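Local coordinates for ABC transporter binding protein AcbH (Actinoplanes, PDB 3OO8) that serves as the extracellular solute receptor of an ABC transporter, binding beta-D-galactopyranose as its exclusive substrate, at residues A[89-93]-A[373-377]; A[134-140]-A[298-304]. The protein carries 2 engineered substitutions. All blocks are in the same frame, centred on the assembly; numbering follows the deposited sequence.

Contact 1. Residues A[89-93]-A[373-377]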
loop_
_atom_site.group_PDB
_atom_site.type_symbol
_atom_site.label_atom_id
_atom_site.label_comp_id
_atom_site.label_asym_id
_atom_site.label_seq_id
_atom_site.Cartn_x
_atom_site.Cartn_y
_atom_site.Cartn_z
ATOM N N PHE A 89 8.132 5.277 -5.508
ATOM C CA PHE A 89 7.191 4.188 -5.196
ATOM C C PHE A 89 6.158 4.089 -6.313
ATOM O O PHE A 89 5.974 5.032 -7.100
ATOM C CB PHE A 89 6.511 4.478 -3.848
ATOM C CG PHE A 89 6.038 5.906 -3.704
ATOM C CD1 PHE A 89 4.799 6.324 -4.211
ATOM C CD2 PHE A 89 6.828 6.831 -3.041
ATOM C CE1 PHE A 89 4.367 7.639 -4.053
ATOM C CE2 PHE A 89 6.410 8.139 -2.900
ATOM C CZ PHE A 89 5.197 8.549 -3.407
ATOM N N ALA A 90 5.494 2.942 -6.384
ATOM C CA ALA A 90 4.479 2.707 -7.397
ATOM C C ALA A 90 3.291 3.667 -7.251
ATOM O O ALA A 90 3.016 4.203 -6.162
ATOM C CB ALA A 90 4.020 1.220 -7.365
ATOM N N GLY A 91 2.583 3.873 -8.357
ATOM C CA GLY A 91 1.324 4.614 -8.280
ATOM C C GLY A 91 1.194 5.683 -9.331
ATOM O O GLY A 91 1.860 5.642 -10.390
ATOM N N TYR A 92 0.274 6.612 -9.046
ATOM C CA TYR A 92 -0.074 7.645 -10.007
ATOM C C TYR A 92 1.106 8.497 -10.439
ATOM O O TYR A 92 1.309 8.713 -11.638
ATOM C CB TYR A 92 -1.168 8.527 -9.399
ATOM C CG TYR A 92 -1.755 9.516 -10.385
ATOM C CD1 TYR A 92 -2.949 9.219 -11.049
ATOM C CD2 TYR A 92 -1.102 10.702 -10.682
ATOM C CE1 TYR A 92 -3.522 10.114 -11.951
ATOM C CE2 TYR A 92 -1.649 11.600 -11.606
ATOM C CZ TYR A 92 -2.856 11.294 -12.224
ATOM O OH TYR A 92 -3.398 12.185 -13.142
ATOM N N ARG A 93 1.885 8.956 -9.469
ATOM C CA ARG A 93 3.003 9.866 -9.774
ATOM C C ARG A 93 4.107 9.199 -10.598
ATOM O O ARG A 93 4.638 9.795 -11.561
ATOM C CB ARG A 93 3.496 10.528 -8.502
ATOM C CG ARG A 93 2.456 11.513 -7.981
ATOM C CD ARG A 93 3.102 12.644 -7.235
ATOM N NE ARG A 93 3.245 12.329 -5.816
ATOM C CZ ARG A 93 3.812 13.147 -4.936
ATOM N NH1 ARG A 93 3.887 12.795 -3.657
ATOM N NH2 ARG A 93 4.308 14.310 -5.348
ATOM N N ARG A 373 -1.648 7.054 -2.996
ATOM C CA ARG A 373 -0.620 6.871 -4.017
ATOM C C ARG A 373 -1.222 6.525 -5.359
ATOM O O ARG A 373 -0.576 6.739 -6.393
ATOM C CB ARG A 373 0.358 5.764 -3.585
ATOM C CG ARG A 373 1.179 6.140 -2.377
ATOM C CD ARG A 373 2.139 5.005 -2.036
ATOM N NE ARG A 373 3.104 5.406 -1.009
ATOM C CZ ARG A 373 4.186 4.687 -0.698
ATOM N NH1 ARG A 373 4.421 3.565 -1.343
ATOM N NH2 ARG A 373 5.048 5.106 0.227
ATOM N N ASP A 374 -2.457 6.020 -5.386
ATOM C CA ASP A 374 -3.041 5.653 -6.687
ATOM C C ASP A 374 -3.731 6.807 -7.419
ATOM O O ASP A 374 -3.981 6.717 -8.628
ATOM C CB ASP A 374 -4.017 4.467 -6.559
ATOM C CG ASP A 374 -3.297 3.126 -6.488
ATOM O OD1 ASP A 374 -2.338 2.945 -7.284
ATOM O OD2 ASP A 374 -3.763 2.271 -5.711
ATOM N N THR A 375 -4.083 7.850 -6.684
ATOM C CA THR A 375 -4.665 9.047 -7.299
ATOM C C THR A 375 -3.757 10.220 -6.966
ATOM O O THR A 375 -2.716 10.059 -6.304
ATOM C CB THR A 375 -6.138 9.301 -6.843
ATOM O OG1 THR A 375 -6.729 10.300 -7.692
ATOM C CG2 THR A 375 -6.222 9.746 -5.383
ATOM N N VAL A 376 -4.100 11.411 -7.446
ATOM C CA VAL A 376 -3.293 12.555 -7.039
ATOM C C VAL A 376 -3.605 13.013 -5.625
ATOM O O VAL A 376 -4.719 12.839 -5.121
ATOM C CB VAL A 376 -3.366 13.737 -8.017
ATOM C CG1 VAL A 376 -3.213 13.256 -9.457
ATOM C CG2 VAL A 376 -4.661 14.471 -7.845
ATOM N N PRO A 377 -2.614 13.604 -4.949
ATOM C CA PRO A 377 -2.835 13.987 -3.568
ATOM C C PRO A 377 -4.079 14.828 -3.297
ATOM O O PRO A 377 -4.774 14.594 -2.303
ATOM C CB PRO A 377 -1.553 14.737 -3.217
ATOM C CG PRO A 377 -0.513 14.000 -4.032
ATOM C CD PRO A 377 -1.187 13.701 -5.334
HETATM O O HOH W 1 3.298 2.723 -3.846
HETATM O O HOH W 2 1.703 8.226 -6.582
#
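Arg373 lays its guanidinium flat on the ring of Phe89, a cation-pi stack with CZ of Arg373 4.1 Å from the Phe89 ring centroid and the two planes only 19° apart. The chain of Arg373 is extended from CG to NE (chi2 -179°), which carries CD and NE along the rim of the ring before the charged group settles over CG of Phe89.

An apolar contact comes from Val376, whose CG1 sits over one face of the Tyr92 ring, a CH-pi interaction.

Polar bonds gather on one carbonyl. Arg373 O, near the end of helix 371-374, accepts a hydrogen bond from Tyr92 N at 2.8 Å, nearly straight (164°), and a water that donates to Arg373 O, 2.7 Å away, accepts one from Arg93 N, so the first turn of helix 92-99 is tied to it twice. Another water joins Ala90 O to Arg373 NH1. CA of Gly91 makes a CA-H...O contact with Arg373 O at 3.4 Å.

Arg93 and Arg373 both belong to the beta-D-galactose site, which holds no galactose here. A glycerol, probably from crystallisation, bonds to Arg373 NE. Held by the Phe89 face and a salt bridge from NH1 to Asp301, the Arg373 guanidinium is probably preset for the sugar.

Contact 2. Residues A[134-140]-A[298-304]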
loop_
_atom_site.group_PDB
_atom_site.type_symbol
_atom_site.label_atom_id
_atom_site.label_comp_id
_atom_site.label_asym_id
_atom_site.label_seq_id
_atom_site.Cartn_x
_atom_site.Cartn_y
_atom_site.Cartn_z
ATOM N N LEU A 134 10.286 1.326 -12.777
ATOM C CA LEU A 134 10.574 1.130 -11.359
ATOM C C LEU A 134 11.216 -0.229 -11.110
ATOM O O LEU A 134 10.844 -1.222 -11.754
ATOM C CB LEU A 134 9.253 1.163 -10.572
ATOM C CG LEU A 134 9.322 1.138 -9.018
ATOM C CD1 LEU A 134 9.452 2.557 -8.467
ATOM C CD2 LEU A 134 8.134 0.404 -8.387
ATOM N N VAL A 135 12.119 -0.289 -10.117
ATOM C CA VAL A 135 12.496 -1.591 -9.537
ATOM C C VAL A 135 11.942 -1.613 -8.120
ATOM O O VAL A 135 12.355 -0.775 -7.320
ATOM C CB VAL A 135 13.991 -1.814 -9.405
ATOM C CG1 VAL A 135 14.212 -3.161 -8.683
ATOM C CG2 VAL A 135 14.638 -1.873 -10.784
ATOM N N PRO A 136 11.012 -2.526 -7.837
ATOM C CA PRO A 136 10.432 -2.478 -6.474
ATOM C C PRO A 136 11.306 -3.209 -5.474
ATOM O O PRO A 136 12.122 -4.058 -5.867
ATOM C CB PRO A 136 9.114 -3.244 -6.660
ATOM C CG PRO A 136 9.380 -4.234 -7.700
ATOM C CD PRO A 136 10.365 -3.576 -8.654
ATOM N N LEU A 137 11.110 -2.909 -4.190
ATOM C CA LEU A 137 11.920 -3.526 -3.127
ATOM C C LEU A 137 11.059 -4.261 -2.111
ATOM O O LEU A 137 11.337 -5.424 -1.810
ATOM C CB LEU A 137 12.804 -2.474 -2.414
ATOM C CG LEU A 137 13.909 -3.116 -1.559
ATOM C CD1 LEU A 137 14.932 -3.870 -2.421
ATOM C CD2 LEU A 137 14.578 -2.007 -0.730
ATOM N N TYR A 138 10.018 -3.613 -1.570
ATOM C CA TYR A 138 9.199 -4.225 -0.519
ATOM C C TYR A 138 7.806 -3.584 -0.502
ATOM O O TYR A 138 7.594 -2.501 -1.051
ATOM C CB TYR A 138 9.824 -4.063 0.895
ATOM C CG TYR A 138 10.108 -2.609 1.212
ATOM C CD1 TYR A 138 9.070 -1.753 1.614
ATOM C CD2 TYR A 138 11.384 -2.066 1.000
ATOM C CE1 TYR A 138 9.298 -0.370 1.817
ATOM C CE2 TYR A 138 11.617 -0.693 1.163
ATOM C CZ TYR A 138 10.580 0.131 1.577
ATOM O OH TYR A 138 10.837 1.467 1.732
ATOM N N ASN A 139 6.884 -4.282 0.138
ATOM C CA ASN A 139 5.530 -3.766 0.399
ATOM C C ASN A 139 4.995 -4.301 1.724
ATOM O O ASN A 139 5.700 -5.043 2.421
ATOM C CB ASN A 139 4.580 -3.934 -0.805
ATOM C CG ASN A 139 4.482 -5.360 -1.318
ATOM O OD1 ASN A 139 4.743 -6.330 -0.597
ATOM N ND2 ASN A 139 4.074 -5.490 -2.590
ATOM N N TYR A 140 3.745 -3.970 2.071
ATOM C CA TYR A 140 3.107 -4.525 3.287
ATOM C C TYR A 140 1.608 -4.511 3.017
ATOM O O TYR A 140 1.136 -3.714 2.221
ATOM C CB TYR A 140 3.445 -3.698 4.534
ATOM C CG TYR A 140 2.850 -2.323 4.478
ATOM C CD1 TYR A 140 1.568 -2.090 4.977
ATOM C CD2 TYR A 140 3.560 -1.267 3.919
ATOM C CE1 TYR A 140 1.014 -0.814 4.900
ATOM C CE2 TYR A 140 3.005 -0.006 3.847
ATOM C CZ TYR A 140 1.744 0.197 4.340
ATOM O OH TYR A 140 1.137 1.452 4.289
ATOM N N ALA A 298 -1.284 -2.855 -1.271
ATOM C CA ALA A 298 -0.002 -3.254 -0.666
ATOM C C ALA A 298 1.028 -2.226 -1.121
ATOM O O ALA A 298 1.730 -2.418 -2.123
ATOM C CB ALA A 298 0.375 -4.688 -1.076
ATOM N N PRO A 299 1.112 -1.082 -0.423
ATOM C CA PRO A 299 1.975 0.022 -0.876
ATOM C C PRO A 299 3.441 -0.401 -1.075
ATOM O O PRO A 299 4.083 -0.880 -0.135
ATOM C CB PRO A 299 1.849 1.056 0.260
ATOM C CG PRO A 299 0.477 0.775 0.841
ATOM C CD PRO A 299 0.344 -0.730 0.793
ATOM N N THR A 300 3.945 -0.210 -2.303
ATOM C CA THR A 300 5.215 -0.759 -2.726
ATOM C C THR A 300 6.229 0.346 -3.011
ATOM O O THR A 300 6.028 1.230 -3.874
ATOM C CB THR A 300 5.022 -1.601 -4.022
ATOM O OG1 THR A 300 4.031 -2.618 -3.793
ATOM C CG2 THR A 300 6.326 -2.291 -4.437
ATOM N N ASP A 301 7.343 0.275 -2.295
ATOM C CA ASP A 301 8.414 1.244 -2.444
ATOM C C ASP A 301 9.473 0.689 -3.403
ATOM O O ASP A 301 9.672 -0.527 -3.459
ATOM C CB ASP A 301 9.078 1.563 -1.106
ATOM C CG ASP A 301 8.190 2.388 -0.180
ATOM O OD1 ASP A 301 7.046 2.745 -0.556
ATOM O OD2 ASP A 301 8.616 2.659 0.971
ATOM N N GLY A 302 10.163 1.565 -4.121
ATOM C CA GLY A 302 11.210 1.094 -5.034
ATOM C C GLY A 302 12.101 2.222 -5.482
ATOM O O GLY A 302 12.319 3.180 -4.737
ATOM N N PHE A 303 12.644 2.083 -6.689
ATOM C CA PHE A 303 13.646 3.023 -7.192
ATOM C C PHE A 303 13.406 3.306 -8.656
ATOM O O PHE A 303 12.885 2.450 -9.384
ATOM C CB PHE A 303 15.048 2.434 -7.008
ATOM C CG PHE A 303 15.289 2.025 -5.592
ATOM C CD1 PHE A 303 15.714 2.959 -4.678
ATOM C CD2 PHE A 303 15.016 0.714 -5.178
ATOM C CE1 PHE A 303 15.858 2.612 -3.323
ATOM C CE2 PHE A 303 15.169 0.339 -3.824
ATOM C CZ PHE A 303 15.612 1.291 -2.900
ATOM N N ILE A 304 13.754 4.531 -9.028
ATOM C CA ILE A 304 13.619 5.004 -10.402
ATOM C C ILE A 304 14.948 5.568 -10.905
ATOM O O ILE A 304 15.869 5.874 -10.130
ATOM C CB ILE A 304 12.580 6.131 -10.514
ATOM C CG1 ILE A 304 12.984 7.314 -9.604
ATOM C CG2 ILE A 304 11.186 5.570 -10.230
ATOM C CD1 ILE A 304 12.028 8.527 -9.649
#
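An antiparallel strand pair with a beta bulge, part of the central sheet of this class 2 solute-binding fold, joins 134-140 to 298-304. Val135 and Phe303 form a hydrogen-bonded pair, Val135 N reaching Phe303 O at 2.9 Å and Phe303 N returning to Val135 O along a more bent path (141°). Pro136 faces Gly302 with their CA atoms 3.9 Å apart, a closeness that glycine allows, since a CB there would run into Val135 O. The register then slips by one residue: Leu137 N bonds to Asp301 O, and Asp301 N to Tyr138 O at 3.1 Å.

Side chains add their own links. The hydroxyl of Tyr138 donates to Asp301 OD2 at 2.6 Å, using the anti lone pair of that oxygen, with ring and carboxylate planes 67° apart. Asn139 lies alongside Thr300, and its ND2 donates a hydrogen bond to Thr300 OG1, 3.1 Å away and near the amide plane; that hydroxyl in turn donates to Ala298 O, making a short chain of hydrogen bonds. Tyr140 CG lies between its backbone N and carbonyl carbon (chi1 66°), which brings a ring face onto Pro299, whose CD lies 4.1 Å from the Tyr140 ring centroid. Tyr140 O is buried without a hydrogen-bond partner, although CA of Ala298 approaches it. Nearer the Val135 pair, Leu137 CD2 meets the edge of the Phe303 ring at CE2, 3.9 Å away.

Helix 312-322 covers Val135 and Phe303 through Leu319 and Ile322, while strand 85-89 flanks 301-304 on its other edge. Tyr138 OH also bonds to Tyr36, and its ring meets that of Phe331 with the planes nearly parallel; Tyr140 packs on helix 264-270, beside the galactose-binding Gln266.

In the fold
From the N terminus, the chain passes through strand 85-89 into helix 92-99, opening the long loop that contact 1 closes 280 residues later at helix 371-374. Within that span, strand 134-147 leaves and strand 301-304 returns to it, so contact 2 closes a shorter loop wholly enclosed by the larger one. The two meet directly, through the salt bridge of Arg373 NH1 with Asp301 OD1 (2.9 Å) and a probable hydrogen bond from Ala90 N to Thr300 O. Strand 301-304 is shared, pairing with 134-147 on one edge and 85-89 on the other, while contact 1 brings the late helical segment against the end of strand 85-89 at the galactose site.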